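Local coordinates for protein cellobiose 2-epimerase (Caldibacillus thermoamylovorans, PDB 5ZHB) that catalyses the 2-epimerisation of cellobiose, probably interconverting glucose and mannose at the reducing end of beta-1,4-linked disaccharides, at residues 22-27 / 72-77; 226-231 / 246-251; 304-309 / 350-355. All coordinates share one frame; numbering follows the deposited sequence.

Contact 1 of 3, residues 22-27 / 72-77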
loop_
_atom_site.group_PDB
_atom_site.type_symbol
_atom_site.label_atom_id
_atom_site.label_comp_id
_atom_site.label_asym_id
_atom_site.label_seq_id
_atom_site.Cartn_x
_atom_site.Cartn_y
_atom_site.Cartn_z
ATOM N N LYS A 22 -14.495 12.192 9.456
ATOM C CA LYS A 22 -15.946 12.144 9.497
ATOM C C LYS A 22 -16.462 10.698 9.487
ATOM O O LYS A 22 -17.668 10.475 9.606
ATOM C CB LYS A 22 -16.553 12.952 8.337
ATOM C CG LYS A 22 -16.545 14.481 8.481
ATOM C CD LYS A 22 -17.077 15.286 7.289
ATOM C CE LYS A 22 -16.025 15.647 6.249
ATOM N NZ LYS A 22 -16.425 15.563 4.830
ATOM N N LEU A 23 -15.584 9.699 9.296
ATOM C CA LEU A 23 -16.025 8.307 9.337
ATOM C C LEU A 23 -15.719 7.658 10.693
ATOM O O LEU A 23 -15.840 6.432 10.834
ATOM C CB LEU A 23 -15.362 7.526 8.193
ATOM C CG LEU A 23 -15.644 8.010 6.767
ATOM C CD1 LEU A 23 -14.988 7.040 5.779
ATOM C CD2 LEU A 23 -17.160 8.177 6.458
ATOM N N LYS A 24 -15.216 8.436 11.664
ATOM C CA LYS A 24 -14.878 7.900 12.977
ATOM C C LYS A 24 -16.153 7.334 13.607
ATOM O O LYS A 24 -17.184 8.005 13.614
ATOM C CB LYS A 24 -14.253 8.979 13.874
ATOM C CG LYS A 24 -13.690 8.498 15.177
ATOM C CD LYS A 24 -12.702 9.475 15.776
ATOM C CE LYS A 24 -12.322 9.158 17.172
ATOM N NZ LYS A 24 -13.419 9.449 18.102
ATOM N N ASP A 25 -16.067 6.074 14.047
ATOM C CA ASP A 25 -17.195 5.326 14.566
ATOM C C ASP A 25 -16.984 5.171 16.070
ATOM O O ASP A 25 -16.268 4.263 16.514
ATOM C CB ASP A 25 -17.349 3.985 13.864
ATOM C CG ASP A 25 -18.554 3.172 14.330
ATOM O OD1 ASP A 25 -19.196 3.603 15.329
ATOM O OD2 ASP A 25 -18.875 2.162 13.669
ATOM N N ASP A 26 -17.583 6.102 16.833
ATOM C CA ASP A 26 -17.386 6.171 18.275
ATOM C C ASP A 26 -18.128 5.048 18.980
ATOM O O ASP A 26 -17.605 4.470 19.922
ATOM C CB ASP A 26 -17.764 7.536 18.829
ATOM C CG ASP A 26 -16.896 8.671 18.314
ATOM O OD1 ASP A 26 -15.661 8.561 18.448
ATOM O OD2 ASP A 26 -17.458 9.623 17.737
ATOM N N GLU A 27 -19.324 4.716 18.506
ATOM C CA GLU A 27 -20.146 3.713 19.168
ATOM C C GLU A 27 -19.525 2.328 18.989
ATOM O O GLU A 27 -19.383 1.597 19.952
ATOM C CB GLU A 27 -21.569 3.749 18.610
ATOM C CG GLU A 27 -22.604 3.058 19.497
ATOM C CD GLU A 27 -23.908 2.704 18.792
ATOM O OE1 GLU A 27 -24.426 3.521 17.999
ATOM O OE2 GLU A 27 -24.418 1.594 19.047
ATOM N N LEU A 72 -3.204 12.276 15.981
ATOM C CA LEU A 72 -2.889 11.298 17.010
ATOM C C LEU A 72 -4.155 10.683 17.604
ATOM O O LEU A 72 -4.164 9.485 17.900
ATOM C CB LEU A 72 -2.029 11.884 18.134
ATOM C CG LEU A 72 -1.664 10.908 19.260
ATOM C CD1 LEU A 72 -0.899 9.714 18.719
ATOM C CD2 LEU A 72 -0.858 11.586 20.374
ATOM N N GLN A 73 -5.186 11.508 17.839
ATOM C CA GLN A 73 -6.449 11.024 18.381
ATOM C C GLN A 73 -7.105 10.056 17.397
ATOM O O GLN A 73 -7.676 9.051 17.794
ATOM C CB GLN A 73 -7.370 12.184 18.754
ATOM C CG GLN A 73 -6.884 12.983 19.966
ATOM C CD GLN A 73 -7.764 14.163 20.322
ATOM O OE1 GLN A 73 -7.358 15.055 21.079
ATOM N NE2 GLN A 73 -8.969 14.198 19.769
ATOM N N GLN A 74 -7.032 10.353 16.094
ATOM C CA GLN A 74 -7.557 9.428 15.099
ATOM C C GLN A 74 -6.749 8.134 15.122
ATOM O O GLN A 74 -7.319 7.043 15.095
ATOM C CB GLN A 74 -7.549 10.083 13.717
ATOM C CG GLN A 74 -8.387 11.356 13.640
ATOM C CD GLN A 74 -9.844 11.069 13.888
ATOM O OE1 GLN A 74 -10.408 10.119 13.336
ATOM N NE2 GLN A 74 -10.457 11.865 14.751
ATOM N N ALA A 75 -5.415 8.260 15.167
ATOM C CA ALA A 75 -4.535 7.092 15.211
ATOM C C ALA A 75 -4.853 6.193 16.408
ATOM O O ALA A 75 -4.911 4.965 16.282
ATOM C CB ALA A 75 -3.093 7.493 15.229
ATOM N N ASN A 76 -5.015 6.800 17.594
ATOM C CA ASN A 76 -5.389 6.027 18.772
ATOM C C ASN A 76 -6.667 5.227 18.557
ATOM O O ASN A 76 -6.728 4.076 18.981
ATOM C CB ASN A 76 -5.607 6.902 19.999
ATOM C CG ASN A 76 -4.339 7.624 20.384
ATOM O OD1 ASN A 76 -3.222 7.099 20.216
ATOM N ND2 ASN A 76 -4.498 8.842 20.873
ATOM N N HIS A 77 -7.696 5.862 17.980
ATOM C CA HIS A 77 -8.975 5.214 17.742
ATOM C C HIS A 77 -8.807 4.000 16.816
ATOM O O HIS A 77 -9.438 2.949 16.986
ATOM C CB HIS A 77 -9.940 6.247 17.154
ATOM C CG HIS A 77 -11.322 5.755 17.003
ATOM N ND1 HIS A 77 -12.139 5.615 18.102
ATOM C CD2 HIS A 77 -12.042 5.341 15.941
ATOM C CE1 HIS A 77 -13.321 5.163 17.712
ATOM N NE2 HIS A 77 -13.281 4.967 16.405
#
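At the periphery of the (alpha/alpha)6 barrel, the loop that follows helix 2-21 is fastened to helix 69-86 chiefly by K24 and H77. K24 lays its aliphatic chain across one face of the imidazole. CE stands 3.8 Å from the centroid of the H77 ring, a CH-pi contact displaced toward the rim, and K24 CG lies 3.6 Å from H77 CD2. The lysine chain runs almost fully extended as far as CE and then bends (chi4 -73°), which carries NZ to D26 within the same loop; the salt bridge there is modelled doubtfully short. Q74, one turn earlier on the helix, folds back at chi2 and brings its amide against the lysine, OE1 lying 3.4 Å from K24 CD, while that oxygen is hydrogen-bonded by Y31. In the plane of the imidazole, at the edge, sits the backbone carbonyl of D25: H77 NE2 donates to D25 O at 3.1 Å, a weak bond bent to 127°. The same nitrogen also donates weakly to G30 O. One N-H is thus divided between two weak bonds, and the ring is located by packing over one face as well as by these bonds.

Contact 2 of 3, residues 226-231 / 246-251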
loop_
_atom_site.group_PDB
_atom_site.type_symbol
_atom_site.label_atom_id
_atom_site.label_comp_id
_atom_site.label_asym_id
_atom_site.label_seq_id
_atom_site.Cartn_x
_atom_site.Cartn_y
_atom_site.Cartn_z
ATOM N N LYS A 226 12.242 -4.730 -18.214
ATOM C CA LYS A 226 12.329 -3.832 -17.066
ATOM C C LYS A 226 10.999 -3.749 -16.308
ATOM O O LYS A 226 10.918 -2.981 -15.364
ATOM C CB LYS A 226 12.815 -2.430 -17.432
ATOM C CG LYS A 226 14.114 -2.477 -18.224
ATOM C CD LYS A 226 15.327 -2.685 -17.341
ATOM C CE LYS A 226 16.612 -2.413 -18.068
ATOM N NZ LYS A 226 17.133 -3.650 -18.639
ATOM N N PHE A 227 10.028 -4.603 -16.646
ATOM C CA PHE A 227 8.801 -4.702 -15.865
ATOM C C PHE A 227 8.944 -5.707 -14.723
ATOM O O PHE A 227 9.765 -6.634 -14.765
ATOM C CB PHE A 227 7.612 -5.149 -16.706
ATOM C CG PHE A 227 7.026 -4.099 -17.631
ATOM C CD1 PHE A 227 6.180 -3.112 -17.131
ATOM C CD2 PHE A 227 7.276 -4.131 -19.001
ATOM C CE1 PHE A 227 5.619 -2.168 -17.977
ATOM C CE2 PHE A 227 6.723 -3.179 -19.848
ATOM C CZ PHE A 227 5.882 -2.206 -19.332
ATOM N N LEU A 228 8.078 -5.531 -13.705
ATOM C CA LEU A 228 7.897 -6.544 -12.688
ATOM C C LEU A 228 6.913 -7.564 -13.228
ATOM O O LEU A 228 5.963 -7.219 -13.911
ATOM C CB LEU A 228 7.380 -5.929 -11.394
ATOM C CG LEU A 228 8.296 -4.910 -10.723
ATOM C CD1 LEU A 228 7.711 -4.627 -9.372
ATOM C CD2 LEU A 228 9.736 -5.370 -10.610
ATOM N N GLN A 229 7.118 -8.822 -12.884
ATOM C CA GLN A 229 6.105 -9.837 -13.130
ATOM C C GLN A 229 5.239 -9.938 -11.867
ATOM O O GLN A 229 5.668 -9.542 -10.793
ATOM C CB GLN A 229 6.806 -11.138 -13.546
ATOM C CG GLN A 229 7.736 -10.954 -14.750
ATOM C CD GLN A 229 8.753 -12.073 -14.901
ATOM O OE1 GLN A 229 8.609 -12.930 -15.775
ATOM N NE2 GLN A 229 9.771 -12.102 -14.047
ATOM N N VAL A 230 4.042 -10.492 -12.015
ATOM C CA VAL A 230 2.982 -10.309 -11.033
ATOM C C VAL A 230 2.640 -11.613 -10.312
ATOM O O VAL A 230 2.524 -11.602 -9.097
ATOM C CB VAL A 230 1.766 -9.633 -11.670
ATOM C CG1 VAL A 230 0.653 -9.369 -10.647
ATOM C CG2 VAL A 230 2.187 -8.322 -12.325
ATOM N N PHE A 231 2.475 -12.718 -11.048
ATOM C CA PHE A 231 1.993 -13.983 -10.503
ATOM C C PHE A 231 2.920 -15.108 -10.955
ATOM O O PHE A 231 3.332 -15.136 -12.122
ATOM C CB PHE A 231 0.583 -14.258 -11.016
ATOM C CG PHE A 231 -0.477 -13.275 -10.557
ATOM C CD1 PHE A 231 -0.690 -13.061 -9.202
ATOM C CD2 PHE A 231 -1.267 -12.588 -11.477
ATOM C CE1 PHE A 231 -1.664 -12.176 -8.779
ATOM C CE2 PHE A 231 -2.246 -11.696 -11.044
ATOM C CZ PHE A 231 -2.431 -11.493 -9.689
ATOM N N GLY A 246 1.232 0.578 -11.857
ATOM C CA GLY A 246 1.220 1.175 -10.535
ATOM C C GLY A 246 2.085 0.422 -9.544
ATOM O O GLY A 246 2.783 1.050 -8.745
ATOM N N HIS A 247 2.037 -0.924 -9.570
ATOM C CA HIS A 247 2.904 -1.703 -8.709
ATOM C C HIS A 247 4.379 -1.419 -9.001
ATOM O O HIS A 247 5.193 -1.295 -8.095
ATOM C CB HIS A 247 2.672 -3.212 -8.817
ATOM C CG HIS A 247 1.463 -3.701 -8.105
ATOM N ND1 HIS A 247 0.257 -3.853 -8.769
ATOM C CD2 HIS A 247 1.287 -4.139 -6.852
ATOM C CE1 HIS A 247 -0.645 -4.311 -7.896
ATOM N NE2 HIS A 247 -0.038 -4.497 -6.737
ATOM N N ASP A 248 4.739 -1.338 -10.274
ATOM C CA ASP A 248 6.147 -1.127 -10.613
ATOM C C ASP A 248 6.695 0.161 -10.016
ATOM O O ASP A 248 7.753 0.173 -9.416
ATOM C CB ASP A 248 6.311 -1.188 -12.121
ATOM C CG ASP A 248 6.207 -2.587 -12.705
ATOM O OD1 ASP A 248 5.442 -3.402 -12.141
ATOM O OD2 ASP A 248 6.896 -2.858 -13.706
ATOM N N ILE A 249 5.991 1.282 -10.230
ATOM C CA ILE A 249 6.521 2.567 -9.839
ATOM C C ILE A 249 6.479 2.699 -8.318
ATOM O O ILE A 249 7.375 3.293 -7.716
ATOM C CB ILE A 249 5.826 3.711 -10.608
ATOM C CG1 ILE A 249 6.565 5.021 -10.419
ATOM C CG2 ILE A 249 4.333 3.842 -10.272
ATOM C CD1 ILE A 249 8.030 4.961 -10.823
ATOM N N GLU A 250 5.463 2.093 -7.686
ATOM C CA GLU A 250 5.430 1.984 -6.239
ATOM C C GLU A 250 6.646 1.205 -5.734
ATOM O O GLU A 250 7.329 1.668 -4.835
ATOM C CB GLU A 250 4.131 1.274 -5.846
ATOM C CG GLU A 250 3.977 1.102 -4.333
ATOM C CD GLU A 250 2.717 0.329 -3.935
ATOM O OE1 GLU A 250 2.223 -0.488 -4.750
ATOM O OE2 GLU A 250 2.220 0.565 -2.810
ATOM N N ALA A 251 6.879 0.012 -6.291
ATOM C CA ALA A 251 7.991 -0.834 -5.894
ATOM C C ALA A 251 9.332 -0.118 -6.044
ATOM O O ALA A 251 10.195 -0.239 -5.178
ATOM C CB ALA A 251 7.994 -2.093 -6.730
HETATM O O HOH W 1 8.774 -1.286 -14.991
#
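The polar part of this contact centres on D248 of helix 245-262, whose CG lies anti to its carbonyl carbon, beside the backbone N, as the carboxylate reaches the backbone N-H of L228. L228 N lies 2.9 Å from D248 OD2, and the bond is nearly straight at 167°, meeting the oxygen on its syn side though 35° out of the carboxylate plane. A water donates to the same OD2 at 2.8 Å and also to K226 O, tying in a second backbone group of the loop. The carboxylate's negative charge would probably be eased by these two donors. With an alanine here, the L228 amide and the bridging water would probably lose their shared acceptor, and the loop would be less firmly held against the helix.

Two further contacts lie against the acid. The F227 ring turns an edge to it, CD1 being 3.5 Å from D248 OD2, with ring and carboxylate planes 60° apart. L228 runs past the aspartate in the opposite direction, its CB 3.3 Å from D248 OD1.

Purely apolar packing comes one helical turn on, where L228 CD1 meets A251 CB at 3.7 Å. Helix 183-199 lies beyond A251, and I280 of helix 267-283 touches D248. The arrangement belongs to the (alpha/alpha)6 barrel: the connection from helix 203-220 folds back onto the first turns of the helix it leads into.

Contact 3 of 3, residues 304-309 / 350-355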
loop_
_atom_site.group_PDB
_atom_site.type_symbol
_atom_site.label_atom_id
_atom_site.label_comp_id
_atom_site.label_asym_id
_atom_site.label_seq_id
_atom_site.Cartn_x
_atom_site.Cartn_y
_atom_site.Cartn_z
ATOM N N ARG A 304 -7.862 5.183 -15.310
ATOM C CA ARG A 304 -6.987 5.915 -14.418
ATOM C C ARG A 304 -7.404 5.654 -12.969
ATOM O O ARG A 304 -8.456 6.138 -12.542
ATOM C CB ARG A 304 -7.073 7.414 -14.679
ATOM C CG ARG A 304 -6.269 7.924 -15.866
ATOM C CD ARG A 304 -6.931 7.527 -17.196
ATOM N NE ARG A 304 -6.443 8.359 -18.301
ATOM C CZ ARG A 304 -6.791 8.219 -19.583
ATOM N NH1 ARG A 304 -7.490 7.174 -19.974
ATOM N NH2 ARG A 304 -6.374 9.106 -20.462
ATOM N N VAL A 305 -6.614 4.832 -12.268
ATOM C CA VAL A 305 -6.950 4.358 -10.932
ATOM C C VAL A 305 -6.221 5.264 -9.963
ATOM O O VAL A 305 -5.047 5.549 -10.192
ATOM C CB VAL A 305 -6.595 2.872 -10.707
ATOM C CG1 VAL A 305 -6.873 2.416 -9.285
ATOM C CG2 VAL A 305 -7.378 1.963 -11.642
ATOM N N TRP A 306 -6.895 5.662 -8.862
ATOM C CA TRP A 306 -6.385 6.701 -7.980
ATOM C C TRP A 306 -4.999 6.352 -7.426
ATOM O O TRP A 306 -4.066 7.171 -7.502
ATOM C CB TRP A 306 -7.413 7.047 -6.871
ATOM C CG TRP A 306 -7.186 6.349 -5.557
ATOM C CD1 TRP A 306 -6.524 6.876 -4.492
ATOM C CD2 TRP A 306 -7.517 5.001 -5.193
ATOM N NE1 TRP A 306 -6.472 5.968 -3.473
ATOM C CE2 TRP A 306 -7.052 4.803 -3.872
ATOM C CE3 TRP A 306 -8.172 3.950 -5.830
ATOM C CZ2 TRP A 306 -7.175 3.588 -3.200
ATOM C CZ3 TRP A 306 -8.331 2.762 -5.150
ATOM C CH2 TRP A 306 -7.849 2.586 -3.856
ATOM N N TRP A 307 -4.828 5.146 -6.902
ATOM C CA TRP A 307 -3.588 4.804 -6.209
ATOM C C TRP A 307 -2.408 4.744 -7.178
ATOM O O TRP A 307 -1.294 5.078 -6.778
ATOM C CB TRP A 307 -3.703 3.511 -5.383
ATOM C CG TRP A 307 -3.826 2.216 -6.144
ATOM C CD1 TRP A 307 -4.967 1.532 -6.435
ATOM C CD2 TRP A 307 -2.739 1.418 -6.656
ATOM N NE1 TRP A 307 -4.676 0.389 -7.127
ATOM C CE2 TRP A 307 -3.315 0.295 -7.281
ATOM C CE3 TRP A 307 -1.341 1.554 -6.652
ATOM C CZ2 TRP A 307 -2.535 -0.696 -7.882
ATOM C CZ3 TRP A 307 -0.575 0.563 -7.229
ATOM C CH2 TRP A 307 -1.166 -0.541 -7.855
ATOM N N VAL A 308 -2.694 4.354 -8.435
ATOM C CA VAL A 308 -1.661 4.289 -9.464
ATOM C C VAL A 308 -1.074 5.677 -9.728
ATOM O O VAL A 308 0.146 5.850 -9.738
ATOM C CB VAL A 308 -2.238 3.630 -10.735
ATOM C CG1 VAL A 308 -1.260 3.738 -11.902
ATOM C CG2 VAL A 308 -2.703 2.197 -10.499
ATOM N N GLN A 309 -1.927 6.701 -9.762
ATOM C CA GLN A 309 -1.478 8.045 -10.059
ATOM C C GLN A 309 -0.560 8.528 -8.942
ATOM O O GLN A 309 0.502 9.082 -9.203
ATOM C CB GLN A 309 -2.644 9.012 -10.234
ATOM C CG GLN A 309 -3.768 8.533 -11.140
ATOM C CD GLN A 309 -3.305 8.079 -12.509
ATOM O OE1 GLN A 309 -2.525 8.761 -13.167
ATOM N NE2 GLN A 309 -3.693 6.877 -12.900
ATOM N N GLY A 350 -17.298 14.463 -0.495
ATOM C CA GLY A 350 -16.444 13.601 -1.306
ATOM C C GLY A 350 -14.975 13.604 -0.886
ATOM O O GLY A 350 -14.549 14.299 0.049
ATOM N N GLU A 351 -14.179 12.770 -1.583
ATOM C CA GLU A 351 -12.746 12.703 -1.329
ATOM C C GLU A 351 -12.070 12.597 -2.692
ATOM O O GLU A 351 -12.170 13.509 -3.510
ATOM C CB GLU A 351 -12.539 11.556 -0.330
ATOM C CG GLU A 351 -11.119 11.355 0.184
ATOM C CD GLU A 351 -10.353 10.106 -0.276
ATOM O OE1 GLU A 351 -9.335 9.810 0.364
ATOM O OE2 GLU A 351 -10.730 9.479 -1.273
ATOM N N TRP A 352 -11.541 11.406 -2.984
ATOM C CA TRP A 352 -11.072 11.079 -4.318
ATOM C C TRP A 352 -11.953 9.976 -4.901
ATOM O O TRP A 352 -12.393 9.038 -4.240
ATOM C CB TRP A 352 -9.593 10.636 -4.279
ATOM C CG TRP A 352 -8.578 11.682 -3.872
ATOM C CD1 TRP A 352 -8.718 12.766 -3.064
ATOM C CD2 TRP A 352 -7.201 11.715 -4.320
ATOM N NE1 TRP A 352 -7.544 13.468 -2.971
ATOM C CE2 TRP A 352 -6.591 12.843 -3.739
ATOM C CE3 TRP A 352 -6.447 10.910 -5.176
ATOM C CZ2 TRP A 352 -5.257 13.168 -3.966
ATOM C CZ3 TRP A 352 -5.128 11.237 -5.402
ATOM C CH2 TRP A 352 -4.550 12.358 -4.833
ATOM N N TYR A 353 -12.158 10.040 -6.207
ATOM C CA TYR A 353 -12.785 8.919 -6.881
ATOM C C TYR A 353 -11.848 7.713 -6.936
ATOM O O TYR A 353 -10.628 7.851 -6.918
ATOM C CB TYR A 353 -13.122 9.312 -8.308
ATOM C CG TYR A 353 -14.052 10.496 -8.446
ATOM C CD1 TYR A 353 -15.348 10.468 -7.932
ATOM C CD2 TYR A 353 -13.667 11.591 -9.215
ATOM C CE1 TYR A 353 -16.195 11.559 -8.091
ATOM C CE2 TYR A 353 -14.510 12.670 -9.396
ATOM C CZ TYR A 353 -15.784 12.634 -8.868
ATOM O OH TYR A 353 -16.578 13.707 -9.098
ATOM N N TRP A 354 -12.447 6.525 -6.990
ATOM C CA TRP A 354 -11.707 5.292 -7.129
ATOM C C TRP A 354 -10.909 5.330 -8.430
ATOM O O TRP A 354 -9.717 5.025 -8.469
ATOM C CB TRP A 354 -12.693 4.116 -7.123
ATOM C CG TRP A 354 -12.018 2.770 -7.217
ATOM C CD1 TRP A 354 -11.364 2.274 -8.314
ATOM C CD2 TRP A 354 -11.961 1.732 -6.226
ATOM N NE1 TRP A 354 -10.852 1.036 -8.056
ATOM C CE2 TRP A 354 -11.238 0.658 -6.798
ATOM C CE3 TRP A 354 -12.476 1.589 -4.940
ATOM C CZ2 TRP A 354 -11.006 -0.533 -6.120
ATOM C CZ3 TRP A 354 -12.285 0.397 -4.282
ATOM C CH2 TRP A 354 -11.566 -0.654 -4.867
ATOM N N SER A 355 -11.605 5.673 -9.518
ATOM C CA SER A 355 -10.968 5.697 -10.826
ATOM C C SER A 355 -11.725 6.622 -11.761
ATOM O O SER A 355 -12.837 7.054 -11.441
ATOM C CB SER A 355 -10.816 4.287 -11.385
ATOM O OG SER A 355 -12.057 3.614 -11.518
#
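This is a buried strand-to-helix junction in the (alpha/alpha)6 barrel, where V305 pairs with S355 at the edge of a small antiparallel sheet and W306 begins the next helix against three residues of the partner segment. V305 and S355 form a non-hydrogen-bonded antiparallel pair, their CA atoms 4.2 Å apart and their side chains on the same face of the sheet. Beside it, S355 CA makes a C-H...O contact of 3.1 Å with R304 O. S355 OG is engaged elsewhere, by T363.

V305 occupies the N-cap position of helix 306-323, so the chain changes from strand to helix within one residue. The amide of W306 finds its acceptor in the partner segment: W306 N lies 2.9 Å from W354 O, the bond fairly straight and the donor tilted 25° from the carbonyl plane. One bond thus joins the residue just before the edge strand to the first turn of the helix.

The indoles add the bulk of the buried surface. W306 sends the edge of its six-membered ring toward the face of W354 in an edge-to-face pair, the planes at 61°; W306 CZ3 stands over the bond shared by the two rings of W354, 3.9 Å from W354 CD2. The first torsion of W306, 97°, is well off a staggered value, consistent with an indole constrained by its neighbours. At the far side of the W306 indole, CD1 approaches W352 CE3 to 4.1 Å, the two side chains crossing at about a right angle. W352 is steadied at both ends, its backbone N by E351 OE2 and its NE1 by E11 of helix 2-21.

The carbonyl that accepts the W306 amide also meets the rim of the same residue's indole, W354 O lying 3.2 Å from W306 CE3, near the ring plane.

Overall arrangement
The three contacts follow one another along the chain, each tying a loop, or a loop entering a strand, to a helix. Contacts 2 and 3 are neighbours, their centres about 19 Å apart, and they touch directly: G246 C lies 3.5 Å from W307 CZ3, and the rings of H247 and W307 pair edge-to-face. Helices 245-262 and 306-323 are thereby packed side by side. Contact 1 stands apart, on the opposite side of the chain's centre from contact 2, with centres about 34 Å apart; its nearest atoms come within about 5 Å of contact 3 without touching. As in relatives of this family, the sugar pocket probably lies inside the barrel, closer to contacts 2 and 3 than to peripheral contact 1.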